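Local coordinates for glycosyl hydrolase family 62 protein (PDB 5B6T) that acts as an alpha-L-arabinofuranosidase, probably cleaving arabinose side branches from arabinoxylan, at residues A90-V98 with Y106-N114; Y200-L211 with L268-I279. All blocks are in the same frame, centred on the assembly; numbering follows the deposited sequence.

Interaction 1 of 2, residues A90-V98 with Y106-N114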
loop_
_atom_site.group_PDB
_atom_site.type_symbol
_atom_site.label_atom_id
_atom_site.label_comp_id
_atom_site.label_asym_id
_atom_site.label_seq_id
_atom_site.Cartn_x
_atom_site.Cartn_y
_atom_site.Cartn_z
ATOM N N ALA A 90 4.821 14.155 11.880
ATOM C CA ALA A 90 4.868 14.742 13.223
ATOM C C ALA A 90 5.449 16.154 13.268
ATOM O O ALA A 90 4.912 17.000 14.003
ATOM C CB ALA A 90 5.592 13.800 14.163
ATOM N N PRO A 91 6.489 16.449 12.474
ATOM C CA PRO A 91 7.046 17.827 12.565
ATOM C C PRO A 91 6.048 18.944 12.217
ATOM O O PRO A 91 6.177 20.059 12.719
ATOM C CB PRO A 91 8.209 17.784 11.576
ATOM C CG PRO A 91 8.650 16.346 11.603
ATOM C CD PRO A 91 7.380 15.561 11.697
ATOM N N GLN A 92 5.040 18.637 11.418
ATOM C CA GLN A 92 4.009 19.606 11.027
ATOM C C GLN A 92 2.696 19.425 11.744
ATOM O O GLN A 92 1.765 20.197 11.512
ATOM C CB GLN A 92 3.758 19.511 9.524
ATOM C CG GLN A 92 4.962 19.940 8.730
ATOM C CD GLN A 92 4.854 19.622 7.267
ATOM O OE1 GLN A 92 3.784 19.269 6.787
ATOM N NE2 GLN A 92 5.941 19.782 6.556
ATOM N N ARG A 93 2.594 18.358 12.538
ATOM C CA ARG A 93 1.352 18.045 13.258
ATOM C C ARG A 93 0.205 17.933 12.246
ATOM O O ARG A 93 -0.926 18.401 12.465
ATOM C CB ARG A 93 1.086 19.092 14.359
ATOM C CG ARG A 93 2.179 19.068 15.425
ATOM C CD ARG A 93 2.207 20.269 16.354
ATOM N NE ARG A 93 0.892 20.627 16.853
ATOM C CZ ARG A 93 0.325 20.172 17.975
ATOM N NH1 ARG A 93 0.932 19.286 18.770
ATOM N NH2 ARG A 93 -0.894 20.599 18.290
ATOM N N LEU A 94 0.499 17.308 11.105
ATOM C CA LEU A 94 -0.500 17.098 10.057
ATOM C C LEU A 94 -0.436 15.647 9.595
ATOM O O LEU A 94 0.663 15.120 9.400
ATOM C CB LEU A 94 -0.179 17.955 8.851
ATOM C CG LEU A 94 -0.495 19.433 8.897
ATOM C CD1 LEU A 94 -0.013 20.006 7.584
ATOM C CD2 LEU A 94 -1.990 19.658 9.089
ATOM N N TRP A 95 -1.597 15.042 9.373
ATOM C CA TRP A 95 -1.688 13.789 8.654
ATOM C C TRP A 95 -1.554 14.085 7.163
ATOM O O TRP A 95 -2.035 15.116 6.649
ATOM C CB TRP A 95 -3.014 13.072 8.911
ATOM C CG TRP A 95 -3.229 12.639 10.315
ATOM C CD1 TRP A 95 -3.786 13.363 11.307
ATOM C CD2 TRP A 95 -2.912 11.357 10.874
ATOM N NE1 TRP A 95 -3.835 12.619 12.468
ATOM C CE2 TRP A 95 -3.311 11.382 12.224
ATOM C CE3 TRP A 95 -2.350 10.187 10.354
ATOM C CZ2 TRP A 95 -3.137 10.294 13.066
ATOM C CZ3 TRP A 95 -2.188 9.087 11.201
ATOM C CH2 TRP A 95 -2.573 9.166 12.547
ATOM N N TYR A 96 -0.854 13.178 6.474
ATOM C CA TYR A 96 -0.744 13.167 5.022
ATOM C C TYR A 96 -1.452 11.952 4.484
ATOM O O TYR A 96 -1.412 10.863 5.115
ATOM C CB TYR A 96 0.726 13.170 4.552
ATOM C CG TYR A 96 1.364 14.526 4.538
ATOM C CD1 TYR A 96 1.682 15.179 5.707
ATOM C CD2 TYR A 96 1.639 15.169 3.335
ATOM C CE1 TYR A 96 2.234 16.461 5.695
ATOM C CE2 TYR A 96 2.184 16.428 3.314
ATOM C CZ TYR A 96 2.482 17.070 4.482
ATOM O OH TYR A 96 3.033 18.345 4.460
ATOM N N LEU A 97 -2.068 12.128 3.318
ATOM C CA LEU A 97 -2.645 11.042 2.519
ATOM C C LEU A 97 -2.006 11.178 1.127
ATOM O O LEU A 97 -2.244 12.177 0.431
ATOM C CB LEU A 97 -4.167 11.184 2.420
ATOM C CG LEU A 97 -4.901 9.972 1.857
ATOM C CD1 LEU A 97 -4.800 8.751 2.788
ATOM C CD2 LEU A 97 -6.369 10.293 1.559
ATOM N N VAL A 98 -1.143 10.217 0.819
ATOM C CA VAL A 98 -0.386 10.144 -0.405
ATOM C C VAL A 98 -1.115 9.196 -1.346
ATOM O O VAL A 98 -1.662 8.177 -0.910
ATOM C CB VAL A 98 1.053 9.676 -0.106
ATOM C CG1 VAL A 98 1.808 9.304 -1.377
ATOM C CG2 VAL A 98 1.779 10.752 0.651
ATOM N N TYR A 106 -0.693 14.367 -2.928
ATOM C CA TYR A 106 -1.000 14.258 -1.520
ATOM C C TYR A 106 -2.050 15.258 -1.074
ATOM O O TYR A 106 -2.213 16.327 -1.700
ATOM C CB TYR A 106 0.260 14.455 -0.664
ATOM C CG TYR A 106 0.836 15.858 -0.771
ATOM C CD1 TYR A 106 1.727 16.175 -1.803
ATOM C CD2 TYR A 106 0.468 16.854 0.123
ATOM C CE1 TYR A 106 2.241 17.447 -1.937
ATOM C CE2 TYR A 106 0.995 18.139 0.021
ATOM C CZ TYR A 106 1.849 18.422 -1.022
ATOM O OH TYR A 106 2.380 19.694 -1.155
ATOM N N SER A 107 -2.754 14.882 -0.006
ATOM C CA SER A 107 -3.631 15.770 0.760
ATOM C C SER A 107 -3.141 15.821 2.200
ATOM O O SER A 107 -2.438 14.919 2.665
ATOM C CB SER A 107 -5.082 15.266 0.726
ATOM O OG SER A 107 -5.576 15.277 -0.587
ATOM N N THR A 108 -3.545 16.846 2.922
ATOM C CA THR A 108 -3.236 16.939 4.339
ATOM C C THR A 108 -4.503 17.147 5.152
ATOM O O THR A 108 -5.547 17.493 4.612
ATOM C CB THR A 108 -2.250 18.071 4.658
ATOM O OG1 THR A 108 -2.818 19.334 4.288
ATOM C CG2 THR A 108 -0.954 17.828 3.926
ATOM N N ASN A 109 -4.381 16.937 6.457
ATOM C CA ASN A 109 -5.506 17.017 7.385
ATOM C C ASN A 109 -4.978 17.011 8.811
ATOM O O ASN A 109 -4.248 16.098 9.184
ATOM C CB ASN A 109 -6.432 15.803 7.171
ATOM C CG ASN A 109 -7.791 15.957 7.816
ATOM O OD1 ASN A 109 -7.983 16.725 8.769
ATOM N ND2 ASN A 109 -8.738 15.207 7.312
ATOM N N PRO A 110 -5.353 17.998 9.640
ATOM C CA PRO A 110 -4.886 17.945 11.019
ATOM C C PRO A 110 -5.527 16.840 11.842
ATOM O O PRO A 110 -5.033 16.573 12.923
ATOM C CB PRO A 110 -5.278 19.316 11.580
ATOM C CG PRO A 110 -6.364 19.788 10.723
ATOM C CD PRO A 110 -6.090 19.242 9.347
ATOM N N ASP A 111 -6.630 16.256 11.364
ATOM C CA ASP A 111 -7.432 15.302 12.162
ATOM C C ASP A 111 -7.906 14.139 11.297
ATOM O O ASP A 111 -8.798 14.301 10.477
ATOM C CB ASP A 111 -8.630 16.046 12.768
ATOM C CG ASP A 111 -9.527 15.155 13.603
ATOM O OD1 ASP A 111 -9.106 14.021 13.951
ATOM O OD2 ASP A 111 -10.629 15.668 13.943
ATOM N N ILE A 112 -7.316 12.957 11.520
ATOM C CA ILE A 112 -7.681 11.763 10.754
ATOM C C ILE A 112 -9.146 11.380 10.944
ATOM O O ILE A 112 -9.764 10.778 10.058
ATOM C CB ILE A 112 -6.743 10.573 11.094
ATOM C CG1 ILE A 112 -6.892 9.437 10.057
ATOM C CG2 ILE A 112 -6.974 10.051 12.508
ATOM C CD1 ILE A 112 -5.862 8.354 10.259
ATOM N N ASN A 113 -9.715 11.755 12.088
ATOM C CA ASN A 113 -11.145 11.547 12.357
ATOM C C ASN A 113 -12.084 12.478 11.617
ATOM O O ASN A 113 -13.291 12.392 11.801
ATOM C CB ASN A 113 -11.426 11.635 13.865
ATOM C CG ASN A 113 -11.042 10.377 14.587
ATOM O OD1 ASN A 113 -10.156 10.388 15.423
ATOM N ND2 ASN A 113 -11.721 9.286 14.270
ATOM N N ASN A 114 -11.542 13.390 10.798
ATOM C CA ASN A 114 -12.367 14.289 9.994
ATOM C C ASN A 114 -12.167 14.021 8.515
ATOM O O ASN A 114 -11.450 14.752 7.844
ATOM C CB ASN A 114 -12.050 15.769 10.296
ATOM C CG ASN A 114 -13.013 16.688 9.612
ATOM O OD1 ASN A 114 -14.174 16.300 9.383
ATOM N ND2 ASN A 114 -12.562 17.880 9.233
HETATM O O HOH W 1 -2.856 17.655 14.209
#

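Interaction 2 of 2, residues Y200-L211 with L268-I279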
loop_
_atom_site.group_PDB
_atom_site.type_symbol
_atom_site.label_atom_id
_atom_site.label_comp_id
_atom_site.label_asym_id
_atom_site.label_seq_id
_atom_site.Cartn_x
_atom_site.Cartn_y
_atom_site.Cartn_z
ATOM N N TYR A 200 9.187 -0.211 5.171
ATOM C CA TYR A 200 9.033 -0.014 6.613
ATOM C C TYR A 200 10.354 -0.042 7.363
ATOM O O TYR A 200 11.281 -0.735 6.944
ATOM C CB TYR A 200 8.187 -1.116 7.197
ATOM C CG TYR A 200 6.777 -1.199 6.659
ATOM C CD1 TYR A 200 5.821 -0.270 7.025
ATOM C CD2 TYR A 200 6.409 -2.215 5.797
ATOM C CE1 TYR A 200 4.518 -0.353 6.565
ATOM C CE2 TYR A 200 5.111 -2.328 5.344
ATOM C CZ TYR A 200 4.162 -1.367 5.717
ATOM O OH TYR A 200 2.867 -1.491 5.247
ATOM N N ARG A 201 10.423 0.720 8.457
ATOM C CA ARG A 201 11.504 0.556 9.449
ATOM C C ARG A 201 11.156 -0.627 10.328
ATOM O O ARG A 201 10.026 -0.745 10.816
ATOM C CB ARG A 201 11.642 1.808 10.292
ATOM C CG ARG A 201 12.579 1.688 11.483
ATOM C CD ARG A 201 14.010 1.385 11.067
ATOM N NE ARG A 201 14.842 1.107 12.234
ATOM C CZ ARG A 201 15.299 2.034 13.078
ATOM N NH1 ARG A 201 15.023 3.322 12.898
ATOM N NH2 ARG A 201 16.042 1.662 14.128
ATOM N N ILE A 202 12.118 -1.516 10.553
ATOM C CA ILE A 202 11.889 -2.698 11.413
ATOM C C ILE A 202 12.310 -2.321 12.824
ATOM O O ILE A 202 13.508 -2.191 13.088
ATOM C CB ILE A 202 12.658 -3.940 10.920
ATOM C CG1 ILE A 202 12.299 -4.272 9.474
ATOM C CG2 ILE A 202 12.364 -5.134 11.812
ATOM C CD1 ILE A 202 13.236 -5.270 8.796
ATOM N N ASP A 203 11.331 -2.176 13.729
ATOM C CA ASP A 203 11.646 -1.841 15.126
ATOM C C ASP A 203 12.635 -2.822 15.745
ATOM O O ASP A 203 12.573 -4.025 15.470
ATOM C CB ASP A 203 10.397 -1.830 16.000
ATOM C CG ASP A 203 9.524 -0.606 15.790
ATOM O OD1 ASP A 203 10.012 0.406 15.239
ATOM O OD2 ASP A 203 8.365 -0.679 16.240
ATOM N N GLY A 204 13.554 -2.278 16.553
ATOM C CA GLY A 204 14.554 -3.068 17.275
ATOM C C GLY A 204 15.783 -3.470 16.456
ATOM O O GLY A 204 16.634 -4.205 16.949
ATOM N N SER A 205 15.864 -3.002 15.213
ATOM C CA SER A 205 16.968 -3.301 14.317
ATOM C C SER A 205 17.336 -2.002 13.624
ATOM O O SER A 205 16.582 -1.037 13.650
ATOM C CB SER A 205 16.517 -4.314 13.260
ATOM O OG SER A 205 15.688 -3.644 12.301
ATOM N N ASN A 206 18.487 -1.982 12.974
ATOM C CA ASN A 206 18.868 -0.881 12.112
ATOM C C ASN A 206 18.629 -1.314 10.678
ATOM O O ASN A 206 19.501 -1.208 9.823
ATOM C CB ASN A 206 20.332 -0.485 12.328
ATOM C CG ASN A 206 20.582 0.112 13.710
ATOM O OD1 ASN A 206 21.517 -0.298 14.420
ATOM N ND2 ASN A 206 19.760 1.074 14.101
ATOM N N GLU A 207 17.440 -1.839 10.438
ATOM C CA GLU A 207 17.087 -2.359 9.116
ATOM C C GLU A 207 15.714 -1.891 8.667
ATOM O O GLU A 207 14.845 -1.554 9.483
ATOM C CB GLU A 207 17.068 -3.872 9.117
ATOM C CG GLU A 207 18.435 -4.523 9.120
ATOM C CD GLU A 207 18.288 -6.022 9.222
ATOM O OE1 GLU A 207 17.723 -6.472 10.247
ATOM O OE2 GLU A 207 18.687 -6.738 8.280
ATOM N N TYR A 208 15.525 -1.986 7.353
ATOM C CA TYR A 208 14.285 -1.675 6.660
ATOM C C TYR A 208 13.806 -2.891 5.886
ATOM O O TYR A 208 14.610 -3.737 5.457
ATOM C CB TYR A 208 14.491 -0.482 5.726
ATOM C CG TYR A 208 14.882 0.753 6.506
ATOM C CD1 TYR A 208 16.205 0.982 6.841
ATOM C CD2 TYR A 208 13.923 1.652 6.978
ATOM C CE1 TYR A 208 16.583 2.083 7.587
ATOM C CE2 TYR A 208 14.286 2.757 7.736
ATOM C CZ TYR A 208 15.620 2.959 8.047
ATOM O OH TYR A 208 15.997 4.043 8.811
ATOM N N LEU A 209 12.496 -2.969 5.721
ATOM C CA LEU A 209 11.810 -4.042 4.968
ATOM C C LEU A 209 11.168 -3.443 3.701
ATOM O O LEU A 209 10.434 -2.480 3.794
ATOM C CB LEU A 209 10.725 -4.652 5.841
ATOM C CG LEU A 209 9.869 -5.751 5.221
ATOM C CD1 LEU A 209 10.651 -7.004 4.856
ATOM C CD2 LEU A 209 8.721 -6.104 6.146
ATOM N N LEU A 210 11.456 -4.046 2.540
ATOM C CA LEU A 210 10.782 -3.715 1.270
ATOM C C LEU A 210 9.898 -4.897 0.868
ATOM O O LEU A 210 10.371 -6.028 0.799
ATOM C CB LEU A 210 11.817 -3.498 0.161
ATOM C CG LEU A 210 11.292 -3.386 -1.272
ATOM C CD1 LEU A 210 10.443 -2.148 -1.467
ATOM C CD2 LEU A 210 12.480 -3.388 -2.237
ATOM N N LEU A 211 8.613 -4.623 0.630
ATOM C CA LEU A 211 7.690 -5.571 0.026
ATOM C C LEU A 211 7.325 -5.050 -1.336
ATOM O O LEU A 211 7.272 -3.845 -1.552
ATOM C CB LEU A 211 6.396 -5.704 0.848
ATOM C CG LEU A 211 6.590 -5.945 2.346
ATOM C CD1 LEU A 211 5.251 -5.962 3.082
ATOM C CD2 LEU A 211 7.421 -7.211 2.622
ATOM N N LEU A 268 1.097 -3.640 5.964
ATOM C CA LEU A 268 1.277 -4.250 7.272
ATOM C C LEU A 268 0.684 -3.356 8.362
ATOM O O LEU A 268 0.696 -2.116 8.275
ATOM C CB LEU A 268 2.761 -4.489 7.613
ATOM C CG LEU A 268 3.480 -5.677 6.942
ATOM C CD1 LEU A 268 4.985 -5.597 7.224
ATOM C CD2 LEU A 268 2.943 -7.015 7.450
ATOM N N ILE A 269 0.174 -3.982 9.402
ATOM C CA ILE A 269 -0.195 -3.224 10.595
ATOM C C ILE A 269 1.089 -2.686 11.238
ATOM O O ILE A 269 2.061 -3.442 11.465
ATOM C CB ILE A 269 -0.998 -4.083 11.591
ATOM C CG1 ILE A 269 -2.346 -4.579 11.025
ATOM C CG2 ILE A 269 -1.223 -3.335 12.881
ATOM C CD1 ILE A 269 -3.124 -3.648 10.152
ATOM N N ARG A 270 1.123 -1.380 11.502
ATOM C CA ARG A 270 2.329 -0.706 11.963
ATOM C C ARG A 270 2.443 -0.673 13.481
ATOM O O ARG A 270 1.482 -0.918 14.170
ATOM C CB ARG A 270 2.336 0.731 11.427
ATOM C CG ARG A 270 2.062 0.855 9.936
ATOM C CD ARG A 270 2.091 2.307 9.509
ATOM N NE ARG A 270 1.411 2.445 8.240
ATOM C CZ ARG A 270 0.927 3.586 7.783
ATOM N NH1 ARG A 270 1.150 4.714 8.424
ATOM N NH2 ARG A 270 0.228 3.578 6.664
ATOM N N SER A 271 3.635 -0.371 13.982
ATOM C CA SER A 271 3.826 -0.190 15.413
ATOM C C SER A 271 3.662 1.262 15.816
ATOM O O SER A 271 3.649 1.574 17.024
ATOM C CB SER A 271 5.218 -0.664 15.808
ATOM O OG SER A 271 6.188 -0.003 15.041
ATOM N N GLY A 272 3.509 2.151 14.838
ATOM C CA GLY A 272 3.336 3.579 15.101
ATOM C C GLY A 272 2.917 4.265 13.820
ATOM O O GLY A 272 3.119 3.704 12.737
ATOM N N ASN A 273 2.357 5.473 13.944
ATOM C CA ASN A 273 1.665 6.117 12.845
ATOM C C ASN A 273 2.401 7.257 12.192
ATOM O O ASN A 273 1.849 7.850 11.274
ATOM C CB ASN A 273 0.281 6.583 13.314
ATOM C CG ASN A 273 -0.577 5.411 13.753
ATOM O OD1 ASN A 273 -0.389 4.310 13.244
ATOM N ND2 ASN A 273 -1.479 5.625 14.711
ATOM N N ASP A 274 3.625 7.528 12.639
ATOM C CA ASP A 274 4.375 8.653 12.122
ATOM C C ASP A 274 5.082 8.375 10.807
ATOM O O ASP A 274 4.941 7.306 10.212
ATOM C CB ASP A 274 5.279 9.291 13.195
ATOM C CG ASP A 274 6.579 8.564 13.426
ATOM O OD1 ASP A 274 6.911 7.631 12.687
ATOM O OD2 ASP A 274 7.294 8.947 14.398
ATOM N N GLN A 275 5.810 9.377 10.335
ATOM C CA GLN A 275 6.444 9.333 9.035
ATOM C C GLN A 275 7.586 8.348 8.905
ATOM O O GLN A 275 8.149 8.215 7.808
ATOM C CB GLN A 275 6.945 10.740 8.658
ATOM C CG GLN A 275 8.123 11.264 9.449
ATOM C CD GLN A 275 7.794 11.752 10.856
ATOM O OE1 GLN A 275 6.628 11.939 11.240
ATOM N NE2 GLN A 275 8.862 12.004 11.643
ATOM N N THR A 276 7.959 7.689 10.000
ATOM C CA THR A 276 9.017 6.663 9.923
ATOM C C THR A 276 8.494 5.300 9.481
ATOM O O THR A 276 9.291 4.379 9.239
ATOM C CB THR A 276 9.797 6.506 11.242
ATOM O OG1 THR A 276 8.933 5.998 12.262
ATOM C CG2 THR A 276 10.384 7.852 11.679
ATOM N N LEU A 277 7.174 5.158 9.356
ATOM C CA LEU A 277 6.573 3.882 8.885
ATOM C C LEU A 277 7.195 2.645 9.583
ATOM O O LEU A 277 7.709 1.715 8.945
ATOM C CB LEU A 277 6.656 3.757 7.349
ATOM C CG LEU A 277 5.566 4.468 6.531
ATOM C CD1 LEU A 277 4.206 3.805 6.772
ATOM C CD2 LEU A 277 5.463 5.966 6.785
ATOM N N PRO A 278 7.108 2.608 10.920
ATOM C CA PRO A 278 7.672 1.484 11.655
ATOM C C PRO A 278 6.744 0.289 11.763
ATOM O O PRO A 278 5.506 0.437 11.862
ATOM C CB PRO A 278 7.912 2.083 13.041
ATOM C CG PRO A 278 6.825 3.078 13.207
ATOM C CD PRO A 278 6.488 3.586 11.828
ATOM N N ILE A 279 7.347 -0.912 11.769
ATOM C CA ILE A 279 6.662 -2.137 12.125
ATOM C C ILE A 279 7.428 -2.849 13.230
ATOM O O ILE A 279 8.635 -2.742 13.348
ATOM C CB ILE A 279 6.501 -3.100 10.922
ATOM C CG1 ILE A 279 7.862 -3.459 10.314
ATOM C CG2 ILE A 279 5.537 -2.521 9.872
ATOM C CD1 ILE A 279 7.857 -4.701 9.457
HETATM O O HOH W 2 1.163 -0.036 6.739
#

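Interaction 1 of 2, residues A90-V98 with Y106-N114
Trp-95 lays one face of its indole against Ile-112, whose CB stands over the five-membered ring, 3.8 Å from its centroid, while CG2 and CD1 spread across the six-membered ring. A beta-branched isoleucine suits this place because it presents a broad apolar surface to a flat partner. The ring edge faces Asn-109 O, which also accepts from Trp-95 N at 2.9 Å. On the opposite face of the hairpin, Thr-108 CG2 sits 3.6 Å from the centroid of the Tyr-96 ring; with OG1 set between the backbone N and the carbonyl carbon (chi1 62°), the methyl rather than the hydroxyl covers the ring. Tyr-106 lies beside Tyr-96, its CD2 3.6 Å from Tyr-96 CE2, and the Tyr-96 hydroxyl donates to Gln-92 OE1 at 2.6 Å, in the carbonyl plane. Were Trp-95 cut back to an alanine, Ile-112 would probably lose its flat partner and a gap would open toward His-34 and Tyr-88. The open end of the hairpin, away from its turn, is looser: Leu-94 CD2 rests 3.8 Å from Pro-110 N, but Pro-110 and Arg-93 are exposed, their carbonyl oxygens bridged by a water. Beyond it, Asn-109 OD1 accepts from Asp-111 N in an Asx turn. Paired backbone bonds at Trp-95/Asn-109 and Leu-97/Ser-107 define an antiparallel beta hairpin, the middle two strands of a four-stranded blade in the five-bladed propeller of family 62.

Interaction 2 of 2, residues Y200-L211 with L268-I279
Residues 200-202 run parallel to 277-279, Arg-201 beside Pro-278 and Ile-202 beside Ile-279, in a short pairing in which Arg-201 N donates to Leu-277 O, Arg-201 O accepts from Ile-279 N at 2.8 Å, and Asp-203 N closes the ladder on Ile-279 O. Proline is tolerated at Pro-278 because these bonds step from Leu-277 to Ile-279 and use no N-H of the residue between them. Tyr-200 fills the angle between the two segments. Its CG lies anti to the carbonyl carbon (chi1 -61°), and the ring reaches toward Leu-268 with Ile-279 CG2 over one face, 3.9 Å from the centroid and displaced toward the rim. Leu-277 O lies at the ring edge, 3.3 Å from Tyr-200 CD1, and Trp-145 meets the ring edge-to-face. The hydroxyl is gripped twice: Leu-268 N donates to Tyr-200 OH at 2.9 Å, and the OH donates a hydrogen bond to a water. That water also accepts from Arg-270 NE and donates to Leu-268 O, while the rest of the guanidinium is held by Glu-267 and Val-86. The tyrosine hydroxyl suits this place because it can accept and donate at once. Elsewhere in the apolar part of the contact, Leu-209 CD2 touches Ile-279 CD1 at 3.7 Å and Leu-268 CD1 at 3.9 Å, crossing both side chains at about a right angle. At the outer end Ser-271 OG donates to Asp-203 OD2 at 2.6 Å, from above the carboxylate plane. With the Tyr-200 side chain about 8 Å from the bound calcium ion, this is a parallel edge strand added to an antiparallel propeller blade near the metal site.

In the fold
From the N terminus the chain first reaches interaction 1, where 106-114 folds back on 90-98 after only seven intervening residues, closing a local hairpin within one sheet. It then passes through the sheet of strands 142-148 to 182-186 before interaction 2 opens. There 268-279 returns to 200-211 after a 56-residue excursion, running from the edge of the sheet containing 285-290 to the edge of that containing 195-202. The two contacts follow in series, neither nested nor crossed. Their centres are 19 Å apart, yet they touch: Gln-275 OE1 probably accepts from Ala-90 N, and Asn-273 packs on Trp-95, so the 268-279 loop ties three sheets together.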